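Local coordinates for protein alpha-L-rhamnosidase (Streptomyces avermitilis, PDB 3W5N) that hydrolyses terminal non-reducing alpha-L-rhamnose residues, releasing L-rhamnose from citrus flavonoid glycosides and from the arabinogalactan-protein gum arabic, at residues A[345-350]-A[683-688]; A[379-384]-A[391-396]; A[622-627]-A[915-920]. One frame throughout, in Å; residues are numbered along the deposited sequence.

Interaction 1 of 3, residues A[345-350]-A[683-688]. With RAM (alpha-L-rhamnopyranose), chain G.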
loop_
_atom_site.group_PDB
_atom_site.type_symbol
_atom_site.label_atom_id
_atom_site.label_comp_id
_atom_site.label_asym_id
_atom_site.label_seq_id
_atom_site.Cartn_x
_atom_site.Cartn_y
_atom_site.Cartn_z
ATOM N N PRO A 345 1.347 9.629 8.272
ATOM C CA PRO A 345 0.399 8.789 8.985
ATOM C C PRO A 345 -0.301 7.761 8.094
ATOM O O PRO A 345 -1.232 7.086 8.549
ATOM C CB PRO A 345 -0.613 9.826 9.482
ATOM C CG PRO A 345 -0.724 10.743 8.316
ATOM C CD PRO A 345 0.713 10.882 7.827
ATOM N N GLY A 346 0.088 7.670 6.829
ATOM C CA GLY A 346 -0.586 6.732 5.915
ATOM C C GLY A 346 -1.709 7.431 5.143
ATOM O O GLY A 346 -1.972 8.629 5.345
ATOM N N TRP A 347 -2.340 6.676 4.252
ATOM C CA TRP A 347 -3.328 7.205 3.319
ATOM C C TRP A 347 -4.727 6.869 3.804
ATOM O O TRP A 347 -5.073 5.702 3.896
ATOM C CB TRP A 347 -3.112 6.578 1.942
ATOM C CG TRP A 347 -3.931 7.164 0.807
ATOM C CD1 TRP A 347 -4.728 8.269 0.842
ATOM C CD2 TRP A 347 -3.957 6.687 -0.553
ATOM N NE1 TRP A 347 -5.287 8.490 -0.411
ATOM C CE2 TRP A 347 -4.814 7.537 -1.280
ATOM C CE3 TRP A 347 -3.353 5.598 -1.216
ATOM C CZ2 TRP A 347 -5.091 7.335 -2.646
ATOM C CZ3 TRP A 347 -3.598 5.424 -2.582
ATOM C CH2 TRP A 347 -4.447 6.288 -3.278
ATOM N N THR A 348 -5.509 7.902 4.113
ATOM C CA THR A 348 -6.962 7.774 4.298
ATOM C C THR A 348 -7.631 8.869 3.466
ATOM O O THR A 348 -6.943 9.774 2.961
ATOM C CB THR A 348 -7.371 7.928 5.779
ATOM O OG1 THR A 348 -6.744 9.091 6.331
ATOM C CG2 THR A 348 -6.946 6.674 6.594
ATOM N N ASP A 349 -8.956 8.826 3.334
ATOM C CA ASP A 349 -9.630 10.025 2.796
ATOM C C ASP A 349 -9.537 11.147 3.834
ATOM O O ASP A 349 -10.345 11.209 4.785
ATOM C CB ASP A 349 -11.098 9.756 2.428
ATOM C CG ASP A 349 -11.823 11.031 1.976
ATOM O OD1 ASP A 349 -11.203 12.128 1.929
ATOM O OD2 ASP A 349 -13.022 10.927 1.663
ATOM N N TYR A 350 -8.566 12.037 3.640
ATOM C CA TYR A 350 -8.241 13.061 4.639
ATOM C C TYR A 350 -9.363 14.034 4.946
ATOM O O TYR A 350 -9.307 14.730 5.964
ATOM C CB TYR A 350 -7.013 13.840 4.210
ATOM C CG TYR A 350 -5.802 12.947 4.029
ATOM C CD1 TYR A 350 -5.172 12.357 5.129
ATOM C CD2 TYR A 350 -5.312 12.664 2.749
ATOM C CE1 TYR A 350 -4.057 11.523 4.962
ATOM C CE2 TYR A 350 -4.203 11.850 2.573
ATOM C CZ TYR A 350 -3.576 11.288 3.672
ATOM O OH TYR A 350 -2.467 10.484 3.452
ATOM N N PRO A 683 -8.809 4.357 -0.871
ATOM C CA PRO A 683 -9.491 5.650 -1.022
ATOM C C PRO A 683 -9.806 5.993 -2.479
ATOM O O PRO A 683 -9.062 5.627 -3.379
ATOM C CB PRO A 683 -8.476 6.647 -0.459
ATOM C CG PRO A 683 -7.718 5.863 0.571
ATOM C CD PRO A 683 -7.586 4.494 -0.043
ATOM N N ALA A 684 -10.929 6.669 -2.682
ATOM C CA ALA A 684 -11.404 6.981 -4.023
ATOM C C ALA A 684 -10.708 8.241 -4.544
ATOM O O ALA A 684 -10.834 9.326 -3.983
ATOM C CB ALA A 684 -12.920 7.134 -4.025
ATOM N N VAL A 685 -9.921 8.060 -5.592
ATOM C CA VAL A 685 -9.246 9.168 -6.272
ATOM C C VAL A 685 -9.358 8.946 -7.779
ATOM O O VAL A 685 -9.519 7.809 -8.226
ATOM C CB VAL A 685 -7.758 9.279 -5.868
ATOM C CG1 VAL A 685 -7.622 9.675 -4.403
ATOM C CG2 VAL A 685 -7.014 7.974 -6.135
ATOM N N GLY A 686 -9.283 10.031 -8.540
ATOM C CA GLY A 686 -9.172 9.956 -9.992
ATOM C C GLY A 686 -10.442 9.630 -10.765
ATOM O O GLY A 686 -10.369 9.318 -11.959
ATOM N N ASN A 687 -11.595 9.688 -10.094
ATOM C CA ASN A 687 -12.913 9.420 -10.744
ATOM C C ASN A 687 -12.939 8.152 -11.612
ATOM O O ASN A 687 -13.311 8.182 -12.799
ATOM C CB ASN A 687 -13.364 10.644 -11.558
ATOM C CG ASN A 687 -13.483 11.903 -10.707
ATOM O OD1 ASN A 687 -14.185 11.916 -9.694
ATOM N ND2 ASN A 687 -12.788 12.968 -11.111
ATOM N N LEU A 688 -12.548 7.034 -11.013
ATOM C CA LEU A 688 -12.376 5.784 -11.744
ATOM C C LEU A 688 -13.646 4.991 -11.993
ATOM O O LEU A 688 -13.709 4.176 -12.942
ATOM C CB LEU A 688 -11.336 4.910 -11.053
ATOM C CG LEU A 688 -9.896 5.423 -11.193
ATOM C CD1 LEU A 688 -8.940 4.428 -10.560
ATOM C CD2 LEU A 688 -9.538 5.645 -12.651
HETATM C C1 RAM G . -11.904 15.112 -5.216
HETATM C C2 RAM G . -12.266 14.200 -6.390
HETATM C C3 RAM G . -11.002 13.604 -7.018
HETATM C C4 RAM G . -10.127 12.915 -5.966
HETATM C C5 RAM G . -9.901 13.818 -4.742
HETATM C C6 RAM G . -9.268 13.055 -3.584
HETATM O O1 RAM G . -11.164 16.258 -5.669
HETATM O O2 RAM G . -13.116 13.152 -5.896
HETATM O O3 RAM G . -11.342 12.676 -8.057
HETATM O O4 RAM G . -8.888 12.512 -6.576
HETATM O O5 RAM G . -11.139 14.366 -4.260
#
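The pyrrolidine ring of P683 lies against one face of the W347 indole, joining a loop of the beta-rich N-terminal rhamnosidase domain (345-350) to a loop of the six-hairpin (alpha/alpha)6 catalytic domain (683-688). P683 CG sits 3.7 Å from the centre of the five-membered ring of W347 and almost straight above it, 8° off the ring normal, a clear CH-pi contact. P683 CB leans further along the same face, above NE1 and CE2. The opposite face of the indole is stacked on W380, so that W347 is held flat between a proline and a second tryptophan. W347 reaches this slot because CG is turned anti to the backbone N (chi1 -172°), which carries the ring out toward the catalytic domain. V685 meets the same indole differently: its CG1 comes at the six-membered edge, in the ring plane, with CG1 and W347 CZ2 3.9 Å apart. The contact across the two loops is thus apolar, while the polar end of W347, NE1, is hydrogen-bonded to Y393 OH. Its backbone N and O are taken up by S626 OG and K663 NZ, further ties to the catalytic domain.

Beyond V685, the loop 683-688 turns to a bound rhamnose, one distinct from the sugar in the active site. G686 N donates to O4 of this rhamnose at 3.2 Å, with weak bonds joining O3 of the sugar to G686 N and N687 OD1. V685 CG1 thus serves two neighbours, the indole edge and the methyl C6 of the rhamnose. Within 345-350, the Y350 ring lies over T348 O, and Y350 OH donates to G346 O at 2.7 Å, tilted 34° from the carbonyl plane.

Interaction 2 of 3, residues A[379-384]-A[391-396]. With RAM (alpha-L-rhamnopyranose), chain G.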
loop_
_atom_site.group_PDB
_atom_site.type_symbol
_atom_site.label_atom_id
_atom_site.label_comp_id
_atom_site.label_asym_id
_atom_site.label_seq_id
_atom_site.Cartn_x
_atom_site.Cartn_y
_atom_site.Cartn_z
ATOM N N GLY A 379 3.425 13.676 0.400
ATOM C CA GLY A 379 2.760 12.350 0.479
ATOM C C GLY A 379 1.587 12.195 -0.477
ATOM O O GLY A 379 1.605 12.738 -1.577
ATOM N N TRP A 380 0.575 11.451 -0.045
ATOM C CA TRP A 380 -0.665 11.267 -0.799
ATOM C C TRP A 380 -1.554 12.499 -0.698
ATOM O O TRP A 380 -2.401 12.731 -1.571
ATOM C CB TRP A 380 -1.470 10.096 -0.237
ATOM C CG TRP A 380 -0.851 8.736 -0.391
ATOM C CD1 TRP A 380 -0.966 7.896 -1.484
ATOM C CD2 TRP A 380 -0.081 8.036 0.577
ATOM N NE1 TRP A 380 -0.290 6.719 -1.240
ATOM C CE2 TRP A 380 0.261 6.777 0.013
ATOM C CE3 TRP A 380 0.373 8.347 1.866
ATOM C CZ2 TRP A 380 1.034 5.829 0.696
ATOM C CZ3 TRP A 380 1.139 7.411 2.550
ATOM C CH2 TRP A 380 1.472 6.157 1.953
ATOM N N TYR A 381 -1.391 13.262 0.376
ATOM C CA TYR A 381 -2.234 14.437 0.608
ATOM C C TYR A 381 -2.059 15.498 -0.505
ATOM O O TYR A 381 -3.053 16.043 -1.026
ATOM C CB TYR A 381 -1.901 15.041 1.986
ATOM C CG TYR A 381 -2.726 16.262 2.272
ATOM C CD1 TYR A 381 -4.041 16.144 2.726
ATOM C CD2 TYR A 381 -2.197 17.530 2.049
ATOM C CE1 TYR A 381 -4.810 17.277 2.976
ATOM C CE2 TYR A 381 -2.962 18.672 2.275
ATOM C CZ TYR A 381 -4.262 18.522 2.746
ATOM O OH TYR A 381 -5.018 19.650 2.964
ATOM N N ALA A 382 -0.806 15.777 -0.864
ATOM C CA ALA A 382 -0.493 16.889 -1.776
ATOM C C ALA A 382 0.403 16.486 -2.935
ATOM O O ALA A 382 0.523 17.238 -3.884
ATOM C CB ALA A 382 0.122 18.072 -1.003
ATOM N N GLY A 383 1.041 15.311 -2.855
ATOM C CA GLY A 383 1.942 14.862 -3.917
ATOM C C GLY A 383 1.218 14.139 -5.036
ATOM O O GLY A 383 -0.014 14.002 -5.005
ATOM N N ASN A 384 1.973 13.708 -6.049
ATOM C CA ASN A 384 1.394 12.907 -7.141
ATOM C C ASN A 384 0.725 11.631 -6.621
ATOM O O ASN A 384 1.296 10.923 -5.809
ATOM C CB ASN A 384 2.474 12.506 -8.149
ATOM C CG ASN A 384 3.003 13.677 -8.938
ATOM O OD1 ASN A 384 2.249 14.577 -9.335
ATOM N ND2 ASN A 384 4.315 13.672 -9.190
ATOM N N HIS A 391 -1.776 17.472 -5.593
ATOM C CA HIS A 391 -2.816 18.264 -4.917
ATOM C C HIS A 391 -4.199 17.624 -4.898
ATOM O O HIS A 391 -5.216 18.307 -5.088
ATOM C CB HIS A 391 -2.875 19.691 -5.485
ATOM C CG HIS A 391 -1.542 20.368 -5.561
ATOM N ND1 HIS A 391 -1.245 21.326 -6.510
ATOM C CD2 HIS A 391 -0.423 20.225 -4.810
ATOM C CE1 HIS A 391 -0.007 21.754 -6.328
ATOM N NE2 HIS A 391 0.514 21.102 -5.304
ATOM N N GLN A 392 -4.254 16.320 -4.659
ATOM C CA GLN A 392 -5.535 15.621 -4.603
ATOM C C GLN A 392 -6.417 16.082 -3.447
ATOM O O GLN A 392 -7.632 16.206 -3.609
ATOM C CB GLN A 392 -5.343 14.106 -4.520
ATOM C CG GLN A 392 -4.728 13.465 -5.756
ATOM C CD GLN A 392 -5.454 13.798 -7.045
ATOM O OE1 GLN A 392 -6.694 13.843 -7.101
ATOM N NE2 GLN A 392 -4.688 14.013 -8.098
ATOM N N TYR A 393 -5.819 16.322 -2.283
ATOM C CA TYR A 393 -6.578 16.716 -1.093
ATOM C C TYR A 393 -6.273 18.131 -0.624
ATOM O O TYR A 393 -7.118 18.775 0.018
ATOM C CB TYR A 393 -6.301 15.753 0.060
ATOM C CG TYR A 393 -6.656 14.327 -0.227
ATOM C CD1 TYR A 393 -7.922 13.839 0.079
ATOM C CD2 TYR A 393 -5.713 13.449 -0.760
ATOM C CE1 TYR A 393 -8.263 12.528 -0.170
ATOM C CE2 TYR A 393 -6.035 12.123 -1.003
ATOM C CZ TYR A 393 -7.306 11.665 -0.693
ATOM O OH TYR A 393 -7.634 10.351 -0.937
ATOM N N GLY A 394 -5.062 18.601 -0.907
ATOM C CA GLY A 394 -4.666 19.975 -0.541
ATOM C C GLY A 394 -3.410 20.398 -1.271
ATOM O O GLY A 394 -2.788 19.584 -1.950
ATOM N N GLU A 395 -3.038 21.668 -1.105
ATOM C CA GLU A 395 -1.934 22.282 -1.861
ATOM C C GLU A 395 -0.594 22.079 -1.185
ATOM O O GLU A 395 0.435 22.082 -1.834
ATOM C CB GLU A 395 -2.156 23.805 -2.032
ATOM C CG GLU A 395 -3.417 24.213 -2.798
ATOM C CD GLU A 395 -3.428 23.739 -4.247
ATOM O OE1 GLU A 395 -2.432 23.979 -4.966
ATOM O OE2 GLU A 395 -4.444 23.132 -4.676
ATOM N N ARG A 396 -0.605 21.963 0.134
ATOM C CA ARG A 396 0.647 21.866 0.870
ATOM C C ARG A 396 0.457 21.132 2.174
ATOM O O ARG A 396 -0.650 21.157 2.757
ATOM C CB ARG A 396 1.250 23.246 1.126
ATOM C CG ARG A 396 0.595 24.042 2.225
ATOM C CD ARG A 396 1.050 25.486 2.123
ATOM N NE ARG A 396 0.590 26.073 0.861
ATOM C CZ ARG A 396 -0.637 26.546 0.642
ATOM N NH1 ARG A 396 -1.557 26.516 1.599
ATOM N NH2 ARG A 396 -0.947 27.045 -0.548
HETATM C C1 RAM G . -11.904 15.112 -5.216
HETATM C C2 RAM G . -12.266 14.200 -6.390
HETATM C C3 RAM G . -11.002 13.604 -7.018
HETATM C C4 RAM G . -10.127 12.915 -5.966
HETATM C C5 RAM G . -9.901 13.818 -4.742
HETATM C C6 RAM G . -9.268 13.055 -3.584
HETATM O O1 RAM G . -11.164 16.258 -5.669
HETATM O O2 RAM G . -13.116 13.152 -5.896
HETATM O O3 RAM G . -11.342 12.676 -8.057
HETATM O O4 RAM G . -8.888 12.512 -6.576
HETATM O O5 RAM G . -11.139 14.366 -4.260
HETATM O O HOH W 1 -2.242 14.658 -3.763
HETATM O O HOH W 2 -7.276 21.661 1.672
#
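Y381 lays one face of its ring along the backbone of Y393 and G394. A first torsion of 179° extends the ring away from the backbone N, alongside the loop 391-396. CD1 comes first against Y393 CB, 3.5 Å away, and CE1 continues beside the same CB. At the other edge of the ring, near its plane, CE2 meets R396 O at 3.4 Å. CZ passes over G394 CA, and at the tip OH shares a water with Y393 O, the bond from Y381 OH to that water being 3.3 Å and the one to Y393 O weak; N466 ND2 adds a weak bond. G394 has to be without a side chain, since a CB would run into this hydroxyl. Shortening Y381 to an alanine would probably uncover the peptide joining Y393 to G394 and take the hydroxyl partner from the water weakly bonded to Y393 O.

The contact closes a short excursion of the galactose-binding-like beta domain, in which helix 379-382 and the following loop lead from strand 368-377 of one sheet to strand 398-407 of another. The carbonyl of Y381 grips the returning chain twice: Y393 N lies in its plane at 3.1 Å from Y381 O, whereas G394 N approaches the same oxygen tilted 35° from the carbonyl plane. A382 O receives H391 N at 2.9 Å, from above the carbonyl plane. G394 O is buried without a hydrogen-bond partner and meets A382 CA in a CA-H...O contact of 3.5 Å. A water bridges W380 O, G383 O and Q392 N. The bent side chain of Q392 reaches a bound rhamnose, whose O4 donates to Q392 OE1 at 2.6 Å, and the face of Y393 supports the sugar's methyl, C6 lying 3.6 Å from Y393 CE1.

Interaction 3 of 3, residues A[622-627]-A[915-920]. With RAM (alpha-L-rhamnopyranose), chain C.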
loop_
_atom_site.group_PDB
_atom_site.type_symbol
_atom_site.label_atom_id
_atom_site.label_comp_id
_atom_site.label_asym_id
_atom_site.label_seq_id
_atom_site.Cartn_x
_atom_site.Cartn_y
_atom_site.Cartn_z
ATOM N N GLY A 622 4.840 -6.523 -0.622
ATOM C CA GLY A 622 5.144 -5.376 -1.486
ATOM C C GLY A 622 3.947 -4.448 -1.705
ATOM O O GLY A 622 4.105 -3.260 -2.037
ATOM N N ASN A 623 2.741 -4.996 -1.572
ATOM C CA ASN A 623 1.528 -4.234 -1.822
ATOM C C ASN A 623 0.696 -3.953 -0.561
ATOM O O ASN A 623 -0.464 -3.578 -0.656
ATOM C CB ASN A 623 0.667 -4.943 -2.881
ATOM C CG ASN A 623 1.225 -4.767 -4.271
ATOM O OD1 ASN A 623 1.119 -3.690 -4.849
ATOM N ND2 ASN A 623 1.863 -5.820 -4.806
ATOM N N PHE A 624 1.305 -4.141 0.603
ATOM C CA PHE A 624 0.628 -3.898 1.882
ATOM C C PHE A 624 1.323 -2.716 2.586
ATOM O O PHE A 624 1.860 -2.857 3.682
ATOM C CB PHE A 624 0.680 -5.171 2.736
ATOM C CG PHE A 624 -0.548 -6.056 2.642
ATOM C CD1 PHE A 624 -1.275 -6.196 1.445
ATOM C CD2 PHE A 624 -0.956 -6.788 3.760
ATOM C CE1 PHE A 624 -2.393 -7.032 1.384
ATOM C CE2 PHE A 624 -2.060 -7.630 3.697
ATOM C CZ PHE A 624 -2.780 -7.757 2.513
ATOM N N LEU A 625 1.324 -1.548 1.938
ATOM C CA LEU A 625 1.869 -0.300 2.503
ATOM C C LEU A 625 0.712 0.705 2.622
ATOM O O LEU A 625 0.317 1.339 1.628
ATOM C CB LEU A 625 2.967 0.303 1.612
ATOM C CG LEU A 625 4.406 -0.213 1.644
ATOM C CD1 LEU A 625 4.494 -1.555 0.900
ATOM C CD2 LEU A 625 5.329 0.818 0.994
ATOM N N SER A 626 0.169 0.808 3.827
ATOM C CA SER A 626 -0.975 1.695 4.170
ATOM C C SER A 626 -2.328 1.259 3.582
ATOM O O SER A 626 -3.339 1.213 4.302
ATOM C CB SER A 626 -0.694 3.193 3.850
ATOM O OG SER A 626 -1.794 3.977 4.311
ATOM N N VAL A 627 -2.359 0.954 2.284
ATOM C CA VAL A 627 -3.564 0.440 1.626
ATOM C C VAL A 627 -3.150 -0.773 0.789
ATOM O O VAL A 627 -2.003 -0.832 0.346
ATOM C CB VAL A 627 -4.263 1.488 0.709
ATOM C CG1 VAL A 627 -4.652 2.746 1.481
ATOM C CG2 VAL A 627 -3.418 1.846 -0.514
ATOM N N ASN A 915 4.552 -6.993 -10.264
ATOM C CA ASN A 915 4.310 -7.140 -8.818
ATOM C C ASN A 915 2.836 -6.835 -8.463
ATOM O O ASN A 915 2.548 -5.875 -7.770
ATOM C CB ASN A 915 5.304 -6.261 -8.026
ATOM C CG ASN A 915 5.467 -6.695 -6.574
ATOM O OD1 ASN A 915 4.796 -7.612 -6.099
ATOM N ND2 ASN A 915 6.388 -6.039 -5.865
ATOM N N HIS A 916 1.927 -7.677 -8.962
ATOM C CA HIS A 916 0.487 -7.661 -8.648
ATOM C C HIS A 916 0.216 -8.948 -7.869
ATOM O O HIS A 916 0.685 -10.035 -8.296
ATOM C CB HIS A 916 -0.333 -7.744 -9.937
ATOM C CG HIS A 916 -0.852 -6.428 -10.445
ATOM N ND1 HIS A 916 -0.027 -5.441 -10.947
ATOM C CD2 HIS A 916 -2.118 -5.975 -10.598
ATOM C CE1 HIS A 916 -0.763 -4.417 -11.350
ATOM N NE2 HIS A 916 -2.037 -4.714 -11.145
ATOM N N TYR A 917 -0.519 -8.886 -6.754
ATOM C CA TYR A 917 -0.744 -10.134 -5.995
ATOM C C TYR A 917 -1.877 -11.054 -6.484
ATOM O O TYR A 917 -1.973 -12.204 -6.026
ATOM C CB TYR A 917 -0.872 -9.915 -4.467
ATOM C CG TYR A 917 -1.812 -8.819 -4.021
ATOM C CD1 TYR A 917 -3.125 -8.717 -4.517
ATOM C CD2 TYR A 917 -1.392 -7.889 -3.069
ATOM C CE1 TYR A 917 -3.980 -7.699 -4.082
ATOM C CE2 TYR A 917 -2.239 -6.874 -2.626
ATOM C CZ TYR A 917 -3.519 -6.774 -3.142
ATOM O OH TYR A 917 -4.334 -5.756 -2.698
ATOM N N ALA A 918 -2.686 -10.576 -7.428
ATOM C CA ALA A 918 -3.901 -11.296 -7.862
ATOM C C ALA A 918 -3.706 -12.790 -8.175
ATOM O O ALA A 918 -4.462 -13.641 -7.668
ATOM C CB ALA A 918 -4.576 -10.574 -9.026
ATOM N N TYR A 919 -2.689 -13.123 -8.981
ATOM C CA TYR A 919 -2.454 -14.515 -9.363
ATOM C C TYR A 919 -1.765 -15.346 -8.272
ATOM O O TYR A 919 -1.651 -16.579 -8.374
ATOM C CB TYR A 919 -1.686 -14.573 -10.698
ATOM C CG TYR A 919 -2.535 -14.070 -11.846
ATOM C CD1 TYR A 919 -3.903 -14.315 -11.865
ATOM C CD2 TYR A 919 -1.978 -13.366 -12.924
ATOM C CE1 TYR A 919 -4.708 -13.873 -12.898
ATOM C CE2 TYR A 919 -2.782 -12.920 -13.972
ATOM C CZ TYR A 919 -4.145 -13.186 -13.951
ATOM O OH TYR A 919 -4.970 -12.774 -14.970
ATOM N N GLY A 920 -1.298 -14.664 -7.227
ATOM C CA GLY A 920 -0.848 -15.330 -6.001
ATOM C C GLY A 920 -1.999 -15.941 -5.205
ATOM O O GLY A 920 -1.776 -16.573 -4.183
HETATM C C1 RAM C . -5.481 -2.225 -13.426
HETATM C C2 RAM C . -5.183 -2.247 -11.916
HETATM C C3 RAM C . -5.854 -3.447 -11.209
HETATM C C4 RAM C . -7.151 -3.963 -11.858
HETATM C C5 RAM C . -7.747 -2.852 -12.677
HETATM C C6 RAM C . -9.068 -3.355 -13.269
HETATM O O1 RAM C . -5.258 -0.925 -13.982
HETATM O O2 RAM C . -3.743 -2.193 -11.735
HETATM O O3 RAM C . -5.007 -4.587 -11.231
HETATM O O4 RAM C . -8.133 -4.402 -10.894
HETATM O O5 RAM C . -6.833 -2.544 -13.727
#
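N623 and Y917 meet through the CB of the asparagine, which lies 3.5 Å from Y917 CE2. The tyrosine ring gets there from an uncommon rotamer: CG sits between the backbone N and the carbonyl carbon (chi1 48°), which folds the ring back toward 622-627. There its CE2 also comes to the edge of the F624 ring, 4.0 Å from F624 CE1, the two side chains crossing at about a right angle. Each aromatic has a stacking partner of its own, F647 for Y917 and F660 for F624.

N623 turns CG anti to its carbonyl carbon, sending the amide past that of N915 in the opposite direction, the two amide planes 73° apart. Its ND2 donates to N915 O at 3.0 Å, nearly straight (161°); the acceptor lies near the amide plane of N623, but ND2 arrives from above the carbonyl plane of N915. ND2 is also bonded to G619 O, and OD1 to T629 OG1, so both ends of the buried amide are held and its rotation is fixed.

H916, between N915 and Y917, points the other way. S913 OG bonds ND1, and NE2 hydrogen-bonds to O2 (3.1 Å) and O3 (3.0 Å) of the rhamnose, with O2 in the ring plane. With D643 and the presumed proton acceptor E895 beside the imidazole, this loop forms part of the active-site wall of the GH78 (alpha/alpha)6 barrel.

Along the chain interaction 2 is nested within the loop closed by interaction 1, and interaction 3 follows interaction 2 while crossing interaction 1. Interaction 2 belongs wholly to the N-terminal rhamnosidase domain and interaction 3 to the six-hairpin catalytic domain; interaction 1 bridges them. Its centre is about 10 Å from that of interaction 2 and about 17 Å from that of interaction 3, whereas the latter two centres lie about 23 Å apart. Interactions 1 and 2 both touch one rhamnose at the domain boundary; interaction 3 contributes H916 to the rhamnose in the active site. Interaction 1 touches both others, so the three contacts physically join the second rhamnose site to the catalytic domain.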